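Local coordinates for CalS13 (Micromonospora echinospora, PDB 4ZAS), which probably catalyses the pyridoxal 5'-phosphate-dependent transfer of an amino group to a nucleotide-linked keto sugar, at residues I71-V77 / F231-D237; S91-G97 / R242-R246; P106-T112 / A154-V159; R131-V135 / T367-L372. All coordinates share one frame; numbering follows the deposited sequence.

Contact 1. Residues I71-V77 / F231-D237; sequences IGNPRVV and FVVLPDD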
loop_
_atom_site.group_PDB
_atom_site.type_symbol
_atom_site.label_atom_id
_atom_site.label_comp_id
_atom_site.label_asym_id
_atom_site.label_seq_id
_atom_site.Cartn_x
_atom_site.Cartn_y
_atom_site.Cartn_z
ATOM N N ILE A 71 23.668 3.422 4.529
ATOM C CA ILE A 71 23.197 3.995 5.776
ATOM C C ILE A 71 24.092 3.501 6.897
ATOM O O ILE A 71 24.288 4.184 7.884
ATOM C CB ILE A 71 21.727 3.649 6.004
ATOM C CG1 ILE A 71 20.865 4.378 4.976
ATOM C CG2 ILE A 71 21.303 3.990 7.426
ATOM C CD1 ILE A 71 19.418 4.148 5.146
ATOM N N GLY A 72 24.653 2.312 6.740
ATOM C CA GLY A 72 25.522 1.777 7.771
ATOM C C GLY A 72 24.738 1.020 8.816
ATOM O O GLY A 72 25.232 0.797 9.909
ATOM N N ASN A 73 23.513 0.632 8.460
ATOM C CA ASN A 73 22.615 -0.175 9.294
ATOM C C ASN A 73 21.909 -1.201 8.411
ATOM O O ASN A 73 21.117 -0.835 7.538
ATOM C CB ASN A 73 21.588 0.705 9.995
ATOM C CG ASN A 73 20.693 -0.073 10.945
ATOM O OD1 ASN A 73 20.669 -1.308 10.932
ATOM N ND2 ASN A 73 19.907 0.649 11.734
ATOM N N PRO A 74 22.209 -2.491 8.614
ATOM C CA PRO A 74 21.690 -3.540 7.729
ATOM C C PRO A 74 20.182 -3.838 7.880
ATOM O O PRO A 74 19.607 -4.495 6.996
ATOM C CB PRO A 74 22.534 -4.759 8.124
ATOM C CG PRO A 74 22.907 -4.510 9.551
ATOM C CD PRO A 74 23.101 -3.028 9.652
ATOM N N ARG A 75 19.557 -3.366 8.959
ATOM C CA ARG A 75 18.155 -3.700 9.233
ATOM C C ARG A 75 17.178 -2.881 8.411
ATOM O O ARG A 75 16.394 -2.092 8.947
ATOM C CB ARG A 75 17.857 -3.517 10.723
ATOM C CG ARG A 75 18.699 -4.414 11.609
ATOM C CD ARG A 75 18.893 -3.760 12.933
ATOM N NE ARG A 75 19.916 -4.439 13.706
ATOM C CZ ARG A 75 20.989 -3.798 14.144
ATOM N NH1 ARG A 75 21.128 -2.514 13.825
ATOM N NH2 ARG A 75 21.927 -4.423 14.843
ATOM N N VAL A 76 17.197 -3.103 7.106
ATOM C CA VAL A 76 16.369 -2.342 6.191
ATOM C C VAL A 76 15.214 -3.197 5.676
ATOM O O VAL A 76 15.418 -4.289 5.141
ATOM C CB VAL A 76 17.206 -1.808 5.017
ATOM C CG1 VAL A 76 16.313 -1.018 4.041
ATOM C CG2 VAL A 76 18.329 -0.932 5.533
ATOM N N VAL A 77 14.001 -2.707 5.864
ATOM C CA VAL A 77 12.824 -3.379 5.362
ATOM C C VAL A 77 12.146 -2.512 4.314
ATOM O O VAL A 77 11.518 -1.512 4.663
ATOM C CB VAL A 77 11.851 -3.713 6.516
ATOM C CG1 VAL A 77 10.585 -4.382 5.983
ATOM C CG2 VAL A 77 12.540 -4.591 7.546
ATOM N N PHE A 231 11.333 2.570 2.742
ATOM C CA PHE A 231 11.876 1.521 3.579
ATOM C C PHE A 231 11.922 2.001 5.012
ATOM O O PHE A 231 11.860 3.203 5.279
ATOM C CB PHE A 231 13.252 1.078 3.103
ATOM C CG PHE A 231 14.251 2.195 2.967
ATOM C CD1 PHE A 231 14.373 2.892 1.790
ATOM C CD2 PHE A 231 15.073 2.537 4.020
ATOM C CE1 PHE A 231 15.315 3.903 1.663
ATOM C CE2 PHE A 231 16.001 3.551 3.898
ATOM C CZ PHE A 231 16.123 4.234 2.717
ATOM N N VAL A 232 11.959 1.041 5.925
ATOM C CA VAL A 232 12.052 1.299 7.353
ATOM C C VAL A 232 13.409 0.810 7.855
ATOM O O VAL A 232 13.847 -0.287 7.480
ATOM C CB VAL A 232 10.907 0.619 8.106
ATOM C CG1 VAL A 232 10.977 0.944 9.573
ATOM C CG2 VAL A 232 9.568 1.010 7.506
ATOM N N VAL A 233 14.071 1.621 8.688
ATOM C CA VAL A 233 15.362 1.239 9.292
ATOM C C VAL A 233 15.172 1.003 10.796
ATOM O O VAL A 233 14.629 1.836 11.514
ATOM C CB VAL A 233 16.450 2.313 9.022
ATOM C CG1 VAL A 233 17.821 1.823 9.475
ATOM C CG2 VAL A 233 16.485 2.685 7.539
ATOM N N LEU A 234 15.613 -0.145 11.274
ATOM C CA LEU A 234 15.365 -0.506 12.659
ATOM C C LEU A 234 16.646 -0.474 13.475
ATOM O O LEU A 234 17.718 -0.800 12.967
ATOM C CB LEU A 234 14.718 -1.899 12.737
ATOM C CG LEU A 234 13.263 -2.079 12.273
ATOM C CD1 LEU A 234 12.321 -0.974 12.749
ATOM C CD2 LEU A 234 13.203 -2.169 10.769
ATOM N N PRO A 235 16.535 -0.091 14.749
ATOM C CA PRO A 235 17.695 -0.020 15.648
ATOM C C PRO A 235 18.123 -1.347 16.228
ATOM O O PRO A 235 19.236 -1.399 16.740
ATOM C CB PRO A 235 17.228 0.921 16.757
ATOM C CG PRO A 235 15.773 0.762 16.785
ATOM C CD PRO A 235 15.336 0.516 15.346
ATOM N N ASP A 236 17.280 -2.380 16.182
ATOM C CA ASP A 236 17.696 -3.712 16.661
ATOM C C ASP A 236 17.014 -4.891 15.951
ATOM O O ASP A 236 16.083 -4.729 15.179
ATOM C CB ASP A 236 17.494 -3.843 18.180
ATOM C CG ASP A 236 16.085 -3.509 18.627
ATOM O OD1 ASP A 236 15.159 -4.270 18.292
ATOM O OD2 ASP A 236 15.911 -2.512 19.364
ATOM N N ASP A 237 17.501 -6.086 16.224
ATOM C CA ASP A 237 17.039 -7.259 15.511
ATOM C C ASP A 237 15.596 -7.674 15.856
ATOM O O ASP A 237 14.904 -8.223 15.008
ATOM C CB ASP A 237 18.009 -8.423 15.751
ATOM C CG ASP A 237 19.394 -8.169 15.137
ATOM O OD1 ASP A 237 19.536 -7.202 14.355
ATOM O OD2 ASP A 237 20.339 -8.943 15.410
#
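Arg75 and Asp237 meet in a salt bridge just past the paired strands. NE of Arg75 donates to OD1 of Asp237 in a nearly straight bond of 2.9 Å. The oxygen lies in the guanidinium plane, although the carboxylate is turned 47° against it. Pro235 O lies over one face of the same guanidinium. Closer to the strands, Asn73 and Val233 run antiparallel alongside each other; ND2 of Asn73 comes in above the plane of the Leu234 carbonyl and donates to Leu234 O at 2.9 Å. Leu234 N returns a bond to Arg75 O, 3.1 Å long.

Val76 faces Val233 as a non-hydrogen-bonded antiparallel pair, and Val77 with Val232 is the hydrogen-bonded one, joined by two N-H...O bonds. This pairing sets strand 76-79 at one edge of the seven-stranded mixed sheet of the fold type I aminotransferases, against 230-233, which runs antiparallel to both its neighbours. On the Val76 side, the Phe231 chi1 of 54° turns the ring toward Ile71 and Val76, where CE2 receives Ile71 CD1 (3.7 Å) and CD2 receives Val76 CG1 (3.8 Å).

Further out, Tyr216 stacks on Phe231. Asn73 OD1 accepts from Arg75 N in an Asx turn, while its ND2 has a second acceptor in Gly208 O. Asp236 OD1 N-caps helix 237-247 through Leu239 N, and Asp237 is that helix's first residue.

Contact 2. Residues S91-G97 / R242-R246; sequences SLAARPG and RLRLR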
loop_
_atom_site.group_PDB
_atom_site.type_symbol
_atom_site.label_atom_id
_atom_site.label_comp_id
_atom_site.label_asym_id
_atom_site.label_seq_id
_atom_site.Cartn_x
_atom_site.Cartn_y
_atom_site.Cartn_z
ATOM N N SER A 91 2.499 0.531 14.132
ATOM C CA SER A 91 1.795 -0.654 14.586
ATOM C C SER A 91 2.541 -1.323 15.763
ATOM O O SER A 91 1.929 -2.019 16.573
ATOM C CB SER A 91 1.628 -1.647 13.440
ATOM O OG SER A 91 2.799 -2.421 13.268
ATOM N N LEU A 92 3.843 -1.063 15.877
ATOM C CA LEU A 92 4.648 -1.520 17.009
ATOM C C LEU A 92 4.155 -0.904 18.300
ATOM O O LEU A 92 4.203 -1.528 19.373
ATOM C CB LEU A 92 6.105 -1.146 16.814
ATOM C CG LEU A 92 6.812 -1.804 15.641
ATOM C CD1 LEU A 92 8.179 -1.164 15.461
ATOM C CD2 LEU A 92 6.929 -3.280 15.880
ATOM N N ALA A 93 3.720 0.347 18.191
ATOM C CA ALA A 93 3.218 1.089 19.337
ATOM C C ALA A 93 1.831 0.596 19.716
ATOM O O ALA A 93 1.546 0.316 20.881
ATOM C CB ALA A 93 3.195 2.563 19.029
ATOM N N ALA A 94 0.976 0.477 18.707
ATOM C CA ALA A 94 -0.401 0.036 18.887
ATOM C C ALA A 94 -0.497 -1.435 19.300
ATOM O O ALA A 94 -1.299 -1.789 20.158
ATOM C CB ALA A 94 -1.173 0.272 17.615
ATOM N N ARG A 95 0.305 -2.283 18.660
ATOM C CA ARG A 95 0.336 -3.725 18.926
ATOM C C ARG A 95 1.767 -4.171 19.172
ATOM O O ARG A 95 2.474 -4.531 18.236
ATOM C CB ARG A 95 -0.250 -4.545 17.762
ATOM C CG ARG A 95 -1.737 -4.362 17.478
ATOM C CD ARG A 95 -2.085 -4.573 15.980
ATOM N NE ARG A 95 -1.569 -5.817 15.432
ATOM C CZ ARG A 95 -1.026 -5.931 14.227
ATOM N NH1 ARG A 95 -0.937 -4.879 13.424
ATOM N NH2 ARG A 95 -0.580 -7.105 13.822
ATOM N N PRO A 96 2.202 -4.148 20.435
ATOM C CA PRO A 96 3.608 -4.378 20.814
ATOM C C PRO A 96 4.326 -5.695 20.387
ATOM O O PRO A 96 5.476 -5.555 19.975
ATOM C CB PRO A 96 3.555 -4.283 22.341
ATOM C CG PRO A 96 2.425 -3.349 22.603
ATOM C CD PRO A 96 1.387 -3.710 21.581
ATOM N N GLY A 97 3.767 -6.905 20.454
ATOM C CA GLY A 97 2.405 -7.236 20.824
ATOM C C GLY A 97 2.045 -8.536 20.114
ATOM O O GLY A 97 2.617 -8.858 19.073
ATOM N N ARG A 242 10.278 -8.358 13.560
ATOM C CA ARG A 242 8.852 -8.098 13.697
ATOM C C ARG A 242 8.236 -7.336 12.522
ATOM O O ARG A 242 7.119 -7.625 12.104
ATOM C CB ARG A 242 8.562 -7.340 14.990
ATOM C CG ARG A 242 7.074 -7.317 15.288
ATOM C CD ARG A 242 6.747 -6.759 16.654
ATOM N NE ARG A 242 7.629 -7.248 17.711
ATOM C CZ ARG A 242 7.382 -8.319 18.458
ATOM N NH1 ARG A 242 6.273 -9.023 18.278
ATOM N NH2 ARG A 242 8.248 -8.678 19.396
ATOM N N LEU A 243 8.956 -6.355 11.997
ATOM C CA LEU A 243 8.408 -5.538 10.932
ATOM C C LEU A 243 8.424 -6.277 9.621
ATOM O O LEU A 243 7.546 -6.076 8.784
ATOM C CB LEU A 243 9.170 -4.222 10.815
ATOM C CG LEU A 243 8.267 -3.071 11.236
ATOM C CD1 LEU A 243 7.741 -3.387 12.591
ATOM C CD2 LEU A 243 8.980 -1.729 11.242
ATOM N N ARG A 244 9.427 -7.129 9.442
ATOM C CA ARG A 244 9.543 -7.925 8.231
ATOM C C ARG A 244 8.334 -8.874 8.193
ATOM O O ARG A 244 7.719 -9.095 7.141
ATOM C CB ARG A 244 10.860 -8.702 8.224
ATOM C CG ARG A 244 11.469 -8.891 6.855
ATOM C CD ARG A 244 12.886 -9.460 6.925
ATOM N NE ARG A 244 12.896 -10.877 6.554
ATOM C CZ ARG A 244 12.982 -11.325 5.301
ATOM N NH1 ARG A 244 13.079 -10.475 4.289
ATOM N NH2 ARG A 244 12.975 -12.628 5.055
ATOM N N LEU A 245 7.965 -9.366 9.376
ATOM C CA LEU A 245 6.811 -10.223 9.547
ATOM C C LEU A 245 5.519 -9.521 9.179
ATOM O O LEU A 245 4.730 -10.051 8.389
ATOM C CB LEU A 245 6.709 -10.699 11.000
ATOM C CG LEU A 245 6.970 -12.157 11.343
ATOM C CD1 LEU A 245 6.716 -12.376 12.812
ATOM C CD2 LEU A 245 6.046 -13.038 10.514
ATOM N N ARG A 246 5.277 -8.358 9.784
ATOM C CA ARG A 246 4.017 -7.658 9.560
ATOM C C ARG A 246 3.957 -7.068 8.161
ATOM O O ARG A 246 2.907 -6.592 7.725
ATOM C CB ARG A 246 3.802 -6.565 10.593
ATOM C CG ARG A 246 3.689 -7.088 11.976
ATOM C CD ARG A 246 3.335 -5.995 12.948
ATOM N NE ARG A 246 3.226 -6.531 14.303
ATOM C CZ ARG A 246 2.882 -5.810 15.361
ATOM N NH1 ARG A 246 2.632 -4.516 15.219
ATOM N NH2 ARG A 246 2.787 -6.380 16.553
#
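Arg246 reaches across to the last turn of helix 82-94 and supplies every hydrogen bond of this contact, in which helix 237-247 packs against the C-terminal end of helix 82-94. Its chain is fully extended from CG to NE, which carries the guanidinium out to Ser91 and Arg95. NH1 of Arg246 donates to OG of Ser91 at 2.9 Å, the oxygen lying in the guanidinium plane, and makes a weak, bent bond to Ser91 O as well. NH2 of Arg246 donates to Arg95 O; the modelled 2.5 Å is short enough to be doubtful as a length. Ser91 OG is held from its own helix too, by Leu88 O.

The second kind of interaction is a stack of two like-charged groups. The guanidiniums of Arg95 and Arg246 are face to face, centres 4.1 Å apart and planes at 13°, on chains that arrive from opposite ends. Trp267 makes a cation-pi contact with Arg95, and Glu266 forms a long, weak ion pair with NE of Arg246.

Apolar contact lies to one side. Leu92 is set roughly perpendicular to Leu243, with CD2 of Leu92 3.4 Å from CD1 of Leu243. The same CD2 touches CD of Arg242 at 3.6 Å. Arg242 bends at chi3 (-43°), and Pro96 O sits over one face of its guanidinium; its NH1 forms a salt bridge with Glu266.

Backbone carbonyls at a helix C-terminus carry partial negative charge, so this site probably favours the cationic Arg246, and Glu266 would help to offset the charge of the stacked pair.

Contact 3. Residues P106-T112 / A154-V159; sequences PGEVLTT and ATRAIV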
loop_
_atom_site.group_PDB
_atom_site.type_symbol
_atom_site.label_atom_id
_atom_site.label_comp_id
_atom_site.label_asym_id
_atom_site.label_seq_id
_atom_site.Cartn_x
_atom_site.Cartn_y
_atom_site.Cartn_z
ATOM N N PRO A 106 -6.720 3.629 23.988
ATOM C CA PRO A 106 -6.282 4.587 25.013
ATOM C C PRO A 106 -5.037 5.404 24.607
ATOM O O PRO A 106 -4.808 6.500 25.128
ATOM C CB PRO A 106 -5.965 3.686 26.212
ATOM C CG PRO A 106 -5.602 2.350 25.610
ATOM C CD PRO A 106 -6.338 2.238 24.304
ATOM N N GLY A 107 -4.255 4.852 23.678
ATOM C CA GLY A 107 -2.983 5.391 23.216
ATOM C C GLY A 107 -2.861 6.678 22.404
ATOM O O GLY A 107 -3.705 6.971 21.547
ATOM N N GLU A 108 -1.800 7.446 22.667
ATOM C CA GLU A 108 -1.530 8.679 21.928
ATOM C C GLU A 108 -0.176 8.697 21.229
ATOM O O GLU A 108 0.750 7.981 21.603
ATOM C CB GLU A 108 -1.604 9.880 22.845
ATOM C CG GLU A 108 -2.940 10.070 23.489
ATOM C CD GLU A 108 -2.893 11.115 24.564
ATOM O OE1 GLU A 108 -1.776 11.614 24.843
ATOM O OE2 GLU A 108 -3.971 11.447 25.102
ATOM N N VAL A 109 -0.080 9.530 20.198
ATOM C CA VAL A 109 1.175 9.781 19.499
ATOM C C VAL A 109 1.403 11.279 19.409
ATOM O O VAL A 109 0.538 12.026 18.933
ATOM C CB VAL A 109 1.178 9.148 18.091
ATOM C CG1 VAL A 109 2.487 9.477 17.357
ATOM C CG2 VAL A 109 0.970 7.636 18.179
ATOM N N LEU A 110 2.560 11.711 19.900
ATOM C CA LEU A 110 2.977 13.101 19.820
ATOM C C LEU A 110 3.693 13.299 18.498
ATOM O O LEU A 110 4.617 12.548 18.162
ATOM C CB LEU A 110 3.883 13.456 20.998
ATOM C CG LEU A 110 3.172 13.482 22.347
ATOM C CD1 LEU A 110 4.160 13.471 23.485
ATOM C CD2 LEU A 110 2.221 14.666 22.458
ATOM N N THR A 111 3.257 14.284 17.728
ATOM C CA THR A 111 3.789 14.471 16.380
ATOM C C THR A 111 3.723 15.924 15.946
ATOM O O THR A 111 3.071 16.747 16.597
ATOM C CB THR A 111 3.010 13.638 15.359
ATOM O OG1 THR A 111 3.510 13.907 14.046
ATOM C CG2 THR A 111 1.545 14.020 15.390
ATOM N N THR A 112 4.356 16.234 14.823
ATOM C CA THR A 112 4.324 17.601 14.328
ATOM C C THR A 112 3.295 17.753 13.226
ATOM O O THR A 112 3.114 16.853 12.418
ATOM C CB THR A 112 5.685 18.053 13.819
ATOM O OG1 THR A 112 5.507 19.266 13.073
ATOM C CG2 THR A 112 6.264 17.002 12.909
ATOM N N ALA A 154 0.448 8.175 28.578
ATOM C CA ALA A 154 -0.399 7.829 27.443
ATOM C C ALA A 154 0.329 7.851 26.105
ATOM O O ALA A 154 -0.206 7.400 25.096
ATOM C CB ALA A 154 -1.592 8.768 27.393
ATOM N N THR A 155 1.530 8.405 26.079
ATOM C CA THR A 155 2.295 8.472 24.843
ATOM C C THR A 155 2.804 7.096 24.441
ATOM O O THR A 155 3.675 6.550 25.116
ATOM C CB THR A 155 3.493 9.411 24.984
ATOM O OG1 THR A 155 3.058 10.679 25.507
ATOM C CG2 THR A 155 4.186 9.601 23.636
ATOM N N ARG A 156 2.282 6.527 23.356
ATOM C CA ARG A 156 2.778 5.234 22.898
ATOM C C ARG A 156 3.957 5.446 21.983
ATOM O O ARG A 156 4.873 4.623 21.914
ATOM C CB ARG A 156 1.697 4.448 22.164
ATOM C CG ARG A 156 0.500 4.179 23.016
ATOM C CD ARG A 156 0.785 3.123 24.070
ATOM N NE ARG A 156 -0.349 3.013 24.977
ATOM C CZ ARG A 156 -0.443 3.678 26.127
ATOM N NH1 ARG A 156 0.556 4.458 26.526
ATOM N NH2 ARG A 156 -1.519 3.546 26.895
ATOM N N ALA A 157 3.936 6.565 21.277
ATOM C CA ALA A 157 4.984 6.848 20.307
ATOM C C ALA A 157 5.154 8.350 20.075
ATOM O O ALA A 157 4.240 9.149 20.326
ATOM C CB ALA A 157 4.691 6.124 18.981
ATOM N N ILE A 158 6.348 8.718 19.614
ATOM C CA ILE A 158 6.687 10.085 19.240
ATOM C C ILE A 158 7.171 10.095 17.805
ATOM O O ILE A 158 8.062 9.311 17.441
ATOM C CB ILE A 158 7.768 10.666 20.184
ATOM C CG1 ILE A 158 7.248 10.754 21.613
ATOM C CG2 ILE A 158 8.235 12.030 19.708
ATOM C CD1 ILE A 158 8.358 10.838 22.662
ATOM N N VAL A 159 6.580 10.949 16.978
ATOM C CA VAL A 159 7.028 11.064 15.583
ATOM C C VAL A 159 7.650 12.438 15.295
ATOM O O VAL A 159 6.967 13.457 15.389
ATOM C CB VAL A 159 5.867 10.818 14.582
ATOM C CG1 VAL A 159 6.369 10.975 13.159
ATOM C CG2 VAL A 159 5.258 9.438 14.761
HETATM O O HOH W 1 0.985 12.314 24.960
#
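Val109 and Val159 cross on one face of two parallel strands, CG1 of Val109 3.8 Å from CG2 of Val159, and Ala157 CB fits against the other methyl of Val109. This is the tight half. Both faces are covered by helices: Leu90 and Ala93 of helix 82-94 lie over Ala157, and Leu147 of helix 144-150 covers Leu110 and Ile158. The backbone is drawn equally close, with Leu110 N bonded to Ala157 O at 3.1 Å and Val159 N to Leu110 O at 2.8 Å.

These strands, 108-111 and 155-159, run 15° apart in the parallel part of the central sheet. Their register slips by one residue between Glu108 and Val109, a beta bulge: Glu108 pairs with Thr155 but Val109 with Ala157, and Arg156 N gives its hydrogen to Glu108 O (2.7 Å).

Below the bulge the contact opens out. Glu108, extended beyond CG, lays OE1 3.8 Å from Ala154 CB. A water links the Glu108 and Thr155 side chains, donating to Glu108 OE1 (2.9 Å) and accepting from Thr155 OG1, which is itself tied to Ser152 N. The Leu110 side chain runs across Thr155, with CD1 against OG1, and closes the apolar side of this wet corner. At the outer end CG of Arg156 rests 3.7 Å from Gly107 CA. Beyond it the chain bends at chi2 (-73°), which turns NH1 to Pro153 O. Pro106 is poorly ordered.

Contact 4. Residues R131-V135 / T367-L372; sequences RWVDV and TTLPGL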
loop_
_atom_site.group_PDB
_atom_site.type_symbol
_atom_site.label_atom_id
_atom_site.label_comp_id
_atom_site.label_asym_id
_atom_site.label_seq_id
_atom_site.Cartn_x
_atom_site.Cartn_y
_atom_site.Cartn_z
ATOM N N ARG A 131 -1.703 13.843 19.377
ATOM C CA ARG A 131 -1.493 15.089 20.125
ATOM C C ARG A 131 -0.387 15.913 19.450
ATOM O O ARG A 131 0.696 15.405 19.141
ATOM C CB ARG A 131 -1.180 14.853 21.601
ATOM C CG ARG A 131 -2.404 14.537 22.444
ATOM C CD ARG A 131 -2.086 14.484 23.935
ATOM N NE ARG A 131 -1.509 15.715 24.471
ATOM C CZ ARG A 131 -0.801 15.769 25.597
ATOM N NH1 ARG A 131 -0.563 14.661 26.293
ATOM N NH2 ARG A 131 -0.312 16.928 26.019
ATOM N N TRP A 132 -0.703 17.165 19.142
ATOM C CA TRP A 132 0.222 17.997 18.390
ATOM C C TRP A 132 1.296 18.594 19.268
ATOM O O TRP A 132 1.033 19.127 20.350
ATOM C CB TRP A 132 -0.518 19.111 17.672
ATOM C CG TRP A 132 -1.550 18.635 16.648
ATOM C CD1 TRP A 132 -2.895 18.900 16.654
ATOM C CD2 TRP A 132 -1.306 17.836 15.475
ATOM N NE1 TRP A 132 -3.495 18.316 15.573
ATOM C CE2 TRP A 132 -2.548 17.669 14.822
ATOM C CE3 TRP A 132 -0.160 17.270 14.905
ATOM C CZ2 TRP A 132 -2.680 16.948 13.633
ATOM C CZ3 TRP A 132 -0.289 16.553 13.712
ATOM C CH2 TRP A 132 -1.545 16.389 13.099
ATOM N N VAL A 133 2.517 18.526 18.781
ATOM C CA VAL A 133 3.583 19.242 19.420
ATOM C C VAL A 133 3.895 20.458 18.554
ATOM O O VAL A 133 3.836 20.387 17.320
ATOM C CB VAL A 133 4.784 18.342 19.630
ATOM C CG1 VAL A 133 5.839 19.059 20.427
ATOM C CG2 VAL A 133 4.341 17.122 20.364
ATOM N N ASP A 134 4.191 21.581 19.207
ATOM C CA ASP A 134 4.469 22.824 18.497
ATOM C C ASP A 134 5.731 22.642 17.653
ATOM O O ASP A 134 6.474 21.672 17.793
ATOM C CB ASP A 134 4.610 24.001 19.478
ATOM C CG ASP A 134 4.364 25.378 18.821
ATOM O OD1 ASP A 134 4.048 25.431 17.620
ATOM O OD2 ASP A 134 4.440 26.415 19.530
ATOM N N VAL A 135 5.924 23.579 16.746
ATOM C CA VAL A 135 7.051 23.588 15.847
ATOM C C VAL A 135 8.024 24.672 16.292
ATOM O O VAL A 135 7.629 25.740 16.763
ATOM C CB VAL A 135 6.572 23.796 14.394
ATOM C CG1 VAL A 135 7.714 24.138 13.491
ATOM C CG2 VAL A 135 5.861 22.546 13.899
ATOM N N THR A 367 -5.260 22.363 19.193
ATOM C CA THR A 367 -4.671 22.930 20.391
ATOM C C THR A 367 -3.848 24.138 19.950
ATOM O O THR A 367 -3.417 24.199 18.802
ATOM C CB THR A 367 -3.789 21.872 21.124
ATOM O OG1 THR A 367 -3.097 22.476 22.211
ATOM C CG2 THR A 367 -2.754 21.291 20.196
ATOM N N THR A 368 -3.630 25.110 20.828
ATOM C CA THR A 368 -2.882 26.300 20.422
ATOM C C THR A 368 -1.386 26.027 20.272
ATOM O O THR A 368 -0.729 25.578 21.216
ATOM C CB THR A 368 -3.034 27.406 21.424
ATOM O OG1 THR A 368 -2.702 26.855 22.700
ATOM C CG2 THR A 368 -4.461 27.899 21.466
ATOM N N LEU A 369 -0.858 26.329 19.087
ATOM C CA LEU A 369 0.555 26.124 18.785
ATOM C C LEU A 369 1.181 27.442 18.290
ATOM O O LEU A 369 1.227 27.715 17.090
ATOM C CB LEU A 369 0.713 25.015 17.746
ATOM C CG LEU A 369 -0.044 23.718 18.043
ATOM C CD1 LEU A 369 -0.202 22.876 16.781
ATOM C CD2 LEU A 369 0.647 22.911 19.146
ATOM N N PRO A 370 1.650 28.280 19.226
ATOM C CA PRO A 370 2.064 29.647 18.882
ATOM C C PRO A 370 3.281 29.687 17.950
ATOM O O PRO A 370 3.375 30.551 17.069
ATOM C CB PRO A 370 2.375 30.271 20.246
ATOM C CG PRO A 370 2.680 29.119 21.136
ATOM C CD PRO A 370 1.824 27.988 20.660
ATOM N N GLY A 371 4.202 28.755 18.142
ATOM C CA GLY A 371 5.360 28.687 17.281
ATOM C C GLY A 371 4.950 28.417 15.844
ATOM O O GLY A 371 5.437 29.079 14.925
ATOM N N LEU A 372 4.042 27.459 15.648
ATOM C CA LEU A 372 3.569 27.131 14.306
ATOM C C LEU A 372 2.804 28.304 13.748
ATOM O O LEU A 372 2.972 28.657 12.585
ATOM C CB LEU A 372 2.709 25.856 14.296
ATOM C CG LEU A 372 2.160 25.444 12.920
ATOM C CD1 LEU A 372 3.251 25.203 11.881
ATOM C CD2 LEU A 372 1.325 24.184 13.064
#
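Asp134 points its carboxylate at the first turn of helix 370-375 and meets it with both oxygens. OD2 of Asp134 accepts from Gly371 N at 2.7 Å, and OD1 from Leu372 N at 2.8 Å. Each oxygen uses its syn lone pair, so the group straddles two successive amides. CG stands anti to the Asp134 backbone N (chi1 -158°), which swings the carboxylate off the chain toward the helix. Gly371 has no side chain to stand in the way of this approach. OD1 also takes Val135 N of its own segment, 2.8 Å away and well above the carboxylate plane.

Leu369, at the N-cap position, lies alongside Asp134 with its chain heading the other way. Its CB lies 3.4 Å from OD1 of Asp134, while CD1 reaches back to CB of Trp132 at 3.9 Å. Pro370 crosses the carboxylate obliquely, CD 3.3 Å from OD2 of Asp134. CG2 of Thr367 touches the same Trp132 CB, near the edge of the indole. CG2 of Val135 packs on CD1 of Leu372 at 4.2 Å.

The contact joins the edge strand 129-132 of the central sheet to the helix that leads into strand 379-382 of the small C-terminal sheet. The first amides of a helix carry partial positive charge, so the buried Asp134 is probably stabilised as the anion, with three backbone N-H groups gripping its two oxygens.

Contacts 1, 3 and 4 are buried and reach the central sheet: contacts 1 and 4 at its two outermost strands, contact 3 within its parallel part. Contacts 3 and 4 lie on neighbouring strands, 108-111 and 129-132, and probably bond through Thr111 O and Val133 N. Contact 2, only partly buried, joins two helices. It touches contact 1 where Leu243 CD2 meets Val232 and Leu234, and contact 3 where Ala93 CB rests on Ala157 CB. Main-chain bonding between strands dominates contacts 1 and 3, though contact 1 adds a salt bridge beyond its strands; in the others charged side chains meet helix ends, a cation at a C-terminus in contact 2, an anion at an N-terminus in contact 4.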